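Long-range contact in acetyltransferase (Sinorhizobium meliloti, PDB 4JXR), which probably transfers the acetyl group of acetyl-CoA to an acceptor molecule, as a phosphinothricin acetyltransferase of the GNAT superfamily: residues T113-A127 with D158-T172. Residues are numbered along the deposited sequence; the frame is centred on the assembly and turned at random.
Sequences TALGFRQMIAVIGGA and DTAFMQRPLGEGTAT
Arg118 lays its guanidinium under Glu168, whose CB covers one face, and reaches into the loop that follows strand 155-165. Arg118 NH1 donates to two carbonyls near the guanidinium plane, Gly169 O at 2.8 Å and Thr172 O at 2.9 Å; NH2 adds a weak bond to Thr172 OG1. That hydroxyl donates to Glu168 OE1, which lies 3.7 Å from Arg118 NH2 and well out of the guanidinium plane, a long, purely electrostatic salt bridge. Trp156 of the second subunit packs on Arg118 and also donates to Thr172 O. Leu166 fits between Thr113, Phe117 and Met120, with CD1 3.8 Å from Phe117 CB. Strands 119-125 and 158-165 run antiparallel at 162°, neighbours in the mixed GNAT sheet, joined by paired backbone bonds from Met120-Arg164 to Ile124-Ala160. On one face Gln163, extended with CG anti to its backbone N (chi1 -171°), gives NE2 to Gln119 OE1 at 2.9 Å and to Lys147 O of the second subunit. Val123 CG1 sits over the Phe161 ring in a CH-pi contact. On the other face Ile124 CD1 touches Met162 SE at 3.5 Å, next to helix 129-137 and near the acetyl-CoA-binding His128. The chemistry is thus divided: backbone bonds, an amide pair and apolar packing along the strands, and at the loop an arginine whose positive charge is probably stabilised by two carbonyls and, more weakly, a carboxylate, tying loop to sheet at the subunit interface.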
loop_
_atom_site.group_PDB
_atom_site.type_symbol
_atom_site.label_atom_id
_atom_site.label_comp_id
_atom_site.label_asym_id
_atom_site.label_seq_id
_atom_site.Cartn_x
_atom_site.Cartn_y
_atom_site.Cartn_z
ATOM N N THR A 113 -17.397 -10.905 -2.570
ATOM C CA THR A 113 -17.815 -11.655 -3.753
ATOM C C THR A 113 -19.182 -11.154 -4.236
ATOM O O THR A 113 -19.354 -10.818 -5.411
ATOM C CB THR A 113 -17.868 -13.158 -3.451
ATOM O OG1 THR A 113 -16.574 -13.616 -3.086
ATOM C CG2 THR A 113 -18.333 -13.960 -4.639
ATOM N N ALA A 114 -20.141 -11.066 -3.328
ATOM C CA ALA A 114 -21.470 -10.582 -3.664
ATOM C C ALA A 114 -21.449 -9.168 -4.205
ATOM O O ALA A 114 -22.235 -8.832 -5.112
ATOM C CB ALA A 114 -22.391 -10.672 -2.454
ATOM N N LEU A 115 -20.616 -8.308 -3.637
ATOM C CA LEU A 115 -20.550 -6.913 -4.035
ATOM C C LEU A 115 -19.912 -6.705 -5.389
ATOM O O LEU A 115 -20.147 -5.642 -5.972
ATOM C CB LEU A 115 -19.830 -6.101 -2.963
ATOM C CG LEU A 115 -20.617 -5.843 -1.692
ATOM C CD1 LEU A 115 -19.687 -5.318 -0.582
ATOM C CD2 LEU A 115 -21.763 -4.924 -1.915
ATOM N N GLY A 116 -19.114 -7.638 -5.880
ATOM C CA GLY A 116 -18.535 -7.567 -7.196
ATOM C C GLY A 116 -17.056 -7.280 -7.260
ATOM O O GLY A 116 -16.526 -7.038 -8.334
ATOM N N PHE A 117 -16.341 -7.302 -6.131
ATOM C CA PHE A 117 -14.890 -7.264 -6.165
ATOM C C PHE A 117 -14.342 -8.549 -6.775
ATOM O O PHE A 117 -15.024 -9.573 -6.791
ATOM C CB PHE A 117 -14.333 -7.001 -4.764
ATOM C CG PHE A 117 -14.819 -5.695 -4.163
ATOM C CD1 PHE A 117 -14.260 -4.503 -4.585
ATOM C CD2 PHE A 117 -15.831 -5.642 -3.260
ATOM C CE1 PHE A 117 -14.714 -3.307 -4.097
ATOM C CE2 PHE A 117 -16.270 -4.473 -2.751
ATOM C CZ PHE A 117 -15.731 -3.275 -3.174
ATOM N N ARG A 118 -13.108 -8.478 -7.252
ATOM C CA ARG A 118 -12.515 -9.592 -8.019
ATOM C C ARG A 118 -11.239 -10.189 -7.405
ATOM O O ARG A 118 -10.874 -11.260 -7.788
ATOM C CB ARG A 118 -12.244 -9.165 -9.463
ATOM C CG ARG A 118 -13.518 -8.807 -10.244
ATOM C CD ARG A 118 -14.490 -9.984 -10.355
ATOM N NE ARG A 118 -15.538 -9.692 -11.356
ATOM C CZ ARG A 118 -15.345 -9.844 -12.661
ATOM N NH1 ARG A 118 -14.229 -10.306 -13.161
ATOM N NH2 ARG A 118 -16.331 -9.503 -13.477
ATOM N N GLN A 119 -10.580 -9.470 -6.462
ATOM C CA GLN A 119 -9.389 -9.996 -5.810
ATOM C C GLN A 119 -9.379 -9.465 -4.391
ATOM O O GLN A 119 -9.806 -8.336 -4.154
ATOM C CB GLN A 119 -8.102 -9.548 -6.505
ATOM C CG GLN A 119 -7.993 -9.942 -7.986
ATOM C CD GLN A 119 -7.779 -11.410 -8.224
ATOM O OE1 GLN A 119 -7.244 -12.155 -7.409
ATOM N NE2 GLN A 119 -8.180 -11.867 -9.452
HETATM N N MSE A 120 -8.851 -10.283 -3.473
HETATM C CA MSE A 120 -8.644 -9.852 -2.095
HETATM C C MSE A 120 -7.183 -10.105 -1.721
HETATM O O MSE A 120 -6.642 -11.189 -1.970
HETATM C CB MSE A 120 -9.574 -10.593 -1.145
HETATM C CG MSE A 120 -9.526 -10.053 0.304
HETATM SE SE MSE A 120 -10.874 -10.792 1.449
HETATM C CE MSE A 120 -12.352 -9.789 0.860
ATOM N N ILE A 121 -6.557 -9.097 -1.135
ATOM C CA ILE A 121 -5.190 -9.171 -0.622
ATOM C C ILE A 121 -5.204 -9.043 0.877
ATOM O O ILE A 121 -5.982 -8.296 1.454
ATOM C CB ILE A 121 -4.306 -8.073 -1.332
ATOM C CG1 ILE A 121 -2.812 -8.156 -1.051
ATOM C CG2 ILE A 121 -4.774 -6.672 -1.008
ATOM C CD1 ILE A 121 -1.985 -7.306 -2.025
ATOM N N ALA A 122 -4.318 -9.795 1.525
ATOM C CA ALA A 122 -4.011 -9.652 2.931
ATOM C C ALA A 122 -2.541 -9.224 3.047
ATOM O O ALA A 122 -1.668 -9.805 2.428
ATOM C CB ALA A 122 -4.228 -10.938 3.686
ATOM N N VAL A 123 -2.323 -8.196 3.837
ATOM C CA VAL A 123 -0.985 -7.668 4.134
ATOM C C VAL A 123 -0.755 -7.952 5.595
ATOM O O VAL A 123 -1.382 -7.312 6.450
ATOM C CB VAL A 123 -0.883 -6.175 3.802
ATOM C CG1 VAL A 123 0.530 -5.693 4.152
ATOM C CG2 VAL A 123 -1.230 -5.902 2.361
ATOM N N ILE A 124 0.014 -8.975 5.910
ATOM C CA ILE A 124 0.080 -9.591 7.229
ATOM C C ILE A 124 1.295 -9.065 7.966
ATOM O O ILE A 124 2.447 -9.405 7.671
ATOM C CB ILE A 124 0.093 -11.101 7.118
ATOM C CG1 ILE A 124 -1.298 -11.505 6.441
ATOM C CG2 ILE A 124 0.226 -11.747 8.503
ATOM C CD1 ILE A 124 -1.441 -12.971 6.176
ATOM N N GLY A 125 1.046 -8.225 8.949
ATOM C CA GLY A 125 2.111 -7.639 9.762
ATOM C C GLY A 125 2.857 -8.682 10.524
ATOM O O GLY A 125 2.306 -9.623 11.129
ATOM N N GLY A 126 4.156 -8.551 10.480
ATOM C CA GLY A 126 5.007 -9.527 11.122
ATOM C C GLY A 126 5.067 -10.852 10.455
ATOM O O GLY A 126 5.757 -11.743 10.966
ATOM N N ALA A 127 4.303 -11.078 9.396
ATOM C CA ALA A 127 4.230 -12.399 8.786
ATOM C C ALA A 127 3.861 -13.460 9.828
ATOM O O ALA A 127 4.367 -14.570 9.783
ATOM C CB ALA A 127 5.471 -12.723 7.968
ATOM N N ASP A 158 9.020 -8.843 9.151
ATOM C CA ASP A 158 8.644 -9.174 7.776
ATOM C C ASP A 158 7.155 -8.888 7.581
ATOM O O ASP A 158 6.370 -8.969 8.534
ATOM C CB ASP A 158 8.951 -10.621 7.483
ATOM C CG ASP A 158 10.419 -10.995 7.636
ATOM O OD1 ASP A 158 11.299 -10.140 7.572
ATOM O OD2 ASP A 158 10.654 -12.228 7.790
ATOM N N THR A 159 6.781 -8.622 6.339
ATOM C CA THR A 159 5.393 -8.361 6.005
ATOM C C THR A 159 4.983 -9.317 4.884
ATOM O O THR A 159 5.586 -9.284 3.829
ATOM C CB THR A 159 5.187 -6.898 5.587
ATOM O OG1 THR A 159 5.775 -6.033 6.578
ATOM C CG2 THR A 159 3.725 -6.572 5.469
ATOM N N ALA A 160 4.016 -10.183 5.138
ATOM C CA ALA A 160 3.610 -11.183 4.147
ATOM C C ALA A 160 2.442 -10.664 3.334
ATOM O O ALA A 160 1.565 -9.992 3.847
ATOM C CB ALA A 160 3.222 -12.478 4.806
ATOM N N PHE A 161 2.442 -10.964 2.050
ATOM C CA PHE A 161 1.350 -10.604 1.129
ATOM C C PHE A 161 0.707 -11.882 0.648
ATOM O O PHE A 161 1.402 -12.774 0.137
ATOM C CB PHE A 161 1.887 -9.839 -0.060
ATOM C CG PHE A 161 2.256 -8.395 0.288
ATOM C CD1 PHE A 161 3.247 -8.068 1.202
ATOM C CD2 PHE A 161 1.571 -7.373 -0.234
ATOM C CE1 PHE A 161 3.558 -6.747 1.517
ATOM C CE2 PHE A 161 1.890 -6.032 0.085
ATOM C CZ PHE A 161 2.875 -5.783 0.978
HETATM N N MSE A 162 -0.598 -11.978 0.798
HETATM C CA MSE A 162 -1.355 -13.139 0.323
HETATM C C MSE A 162 -2.503 -12.654 -0.529
HETATM O O MSE A 162 -2.945 -11.510 -0.405
HETATM C CB MSE A 162 -1.894 -13.953 1.471
HETATM C CG MSE A 162 -0.786 -14.345 2.473
HETATM SE SE MSE A 162 -1.444 -15.539 3.835
HETATM C CE MSE A 162 -1.605 -17.146 2.805
ATOM N N GLN A 163 -3.040 -13.533 -1.361
ATOM C CA GLN A 163 -4.098 -13.118 -2.300
ATOM C C GLN A 163 -5.048 -14.284 -2.542
ATOM O O GLN A 163 -4.620 -15.426 -2.613
ATOM C CB GLN A 163 -3.505 -12.640 -3.608
ATOM C CG GLN A 163 -4.480 -12.002 -4.557
ATOM C CD GLN A 163 -3.794 -11.398 -5.753
ATOM O OE1 GLN A 163 -2.612 -11.085 -5.716
ATOM N NE2 GLN A 163 -4.558 -11.221 -6.797
ATOM N N ARG A 164 -6.311 -13.964 -2.771
ATOM C CA ARG A 164 -7.393 -14.884 -3.125
ATOM C C ARG A 164 -8.169 -14.185 -4.291
ATOM O O ARG A 164 -8.579 -13.052 -4.088
ATOM C CB ARG A 164 -8.329 -15.108 -1.911
ATOM C CG ARG A 164 -9.342 -16.232 -2.150
ATOM C CD ARG A 164 -10.450 -16.173 -1.092
ATOM N NE ARG A 164 -11.388 -17.280 -1.111
ATOM C CZ ARG A 164 -12.483 -17.382 -1.853
ATOM N NH1 ARG A 164 -12.741 -16.526 -2.839
ATOM N NH2 ARG A 164 -13.327 -18.366 -1.585
ATOM N N PRO A 165 -8.540 -14.869 -5.392
ATOM C CA PRO A 165 -9.522 -14.305 -6.310
ATOM C C PRO A 165 -10.883 -14.316 -5.632
ATOM O O PRO A 165 -11.149 -15.135 -4.756
ATOM C CB PRO A 165 -9.480 -15.252 -7.501
ATOM C CG PRO A 165 -9.099 -16.566 -6.896
ATOM C CD PRO A 165 -8.116 -16.213 -5.803
ATOM N N LEU A 166 -11.740 -13.446 -6.102
ATOM C CA LEU A 166 -13.121 -13.386 -5.678
ATOM C C LEU A 166 -14.015 -13.541 -6.911
ATOM O O LEU A 166 -13.796 -12.866 -7.918
ATOM C CB LEU A 166 -13.463 -12.044 -5.012
ATOM C CG LEU A 166 -12.653 -11.687 -3.767
ATOM C CD1 LEU A 166 -12.950 -10.264 -3.385
ATOM C CD2 LEU A 166 -12.935 -12.628 -2.610
ATOM N N GLY A 167 -15.049 -14.341 -6.786
ATOM C CA GLY A 167 -15.984 -14.488 -7.849
ATOM C C GLY A 167 -15.342 -14.928 -9.151
ATOM O O GLY A 167 -14.558 -15.847 -9.188
ATOM N N GLU A 168 -15.679 -14.178 -10.189
ATOM C CA GLU A 168 -15.137 -14.429 -11.517
ATOM C C GLU A 168 -13.641 -14.094 -11.638
ATOM O O GLU A 168 -13.058 -14.419 -12.646
ATOM C CB GLU A 168 -15.989 -13.689 -12.573
ATOM C CG GLU A 168 -17.391 -14.301 -12.668
ATOM C CD GLU A 168 -18.404 -13.553 -13.564
ATOM O OE1 GLU A 168 -18.097 -12.621 -14.235
ATOM O OE2 GLU A 168 -19.584 -13.936 -13.567
ATOM N N GLY A 169 -13.055 -13.370 -10.675
ATOM C CA GLY A 169 -11.608 -13.119 -10.690
ATOM C C GLY A 169 -11.216 -12.385 -11.967
ATOM O O GLY A 169 -11.796 -11.376 -12.328
ATOM N N THR A 170 -10.188 -12.917 -12.645
ATOM C CA THR A 170 -9.688 -12.330 -13.865
ATOM C C THR A 170 -10.378 -12.866 -15.101
ATOM O O THR A 170 -10.015 -12.437 -16.222
ATOM C CB THR A 170 -8.145 -12.555 -13.981
ATOM O OG1 THR A 170 -7.598 -11.701 -14.978
ATOM C CG2 THR A 170 -7.882 -14.046 -14.325
ATOM N N ALA A 171 -11.333 -13.768 -14.952
ATOM C CA ALA A 171 -11.844 -14.517 -16.087
ATOM C C ALA A 171 -12.776 -13.733 -16.984
ATOM O O ALA A 171 -12.975 -14.135 -18.165
ATOM C CB ALA A 171 -12.498 -15.815 -15.618
ATOM N N THR A 172 -13.414 -12.700 -16.484
ATOM C CA THR A 172 -14.330 -11.816 -17.214
ATOM C C THR A 172 -14.004 -10.367 -16.936
ATOM O O THR A 172 -13.347 -10.069 -15.926
ATOM C CB THR A 172 -15.814 -12.016 -16.836
ATOM O OG1 THR A 172 -15.961 -11.628 -15.477
ATOM C CG2 THR A 172 -16.242 -13.469 -17.049
HETATM O O HOH W 1 -15.215 -15.763 -4.244
HETATM O O HOH W 2 -7.942 -14.526 -10.764
HETATM O O HOH W 3 8.435 -10.811 11.240
#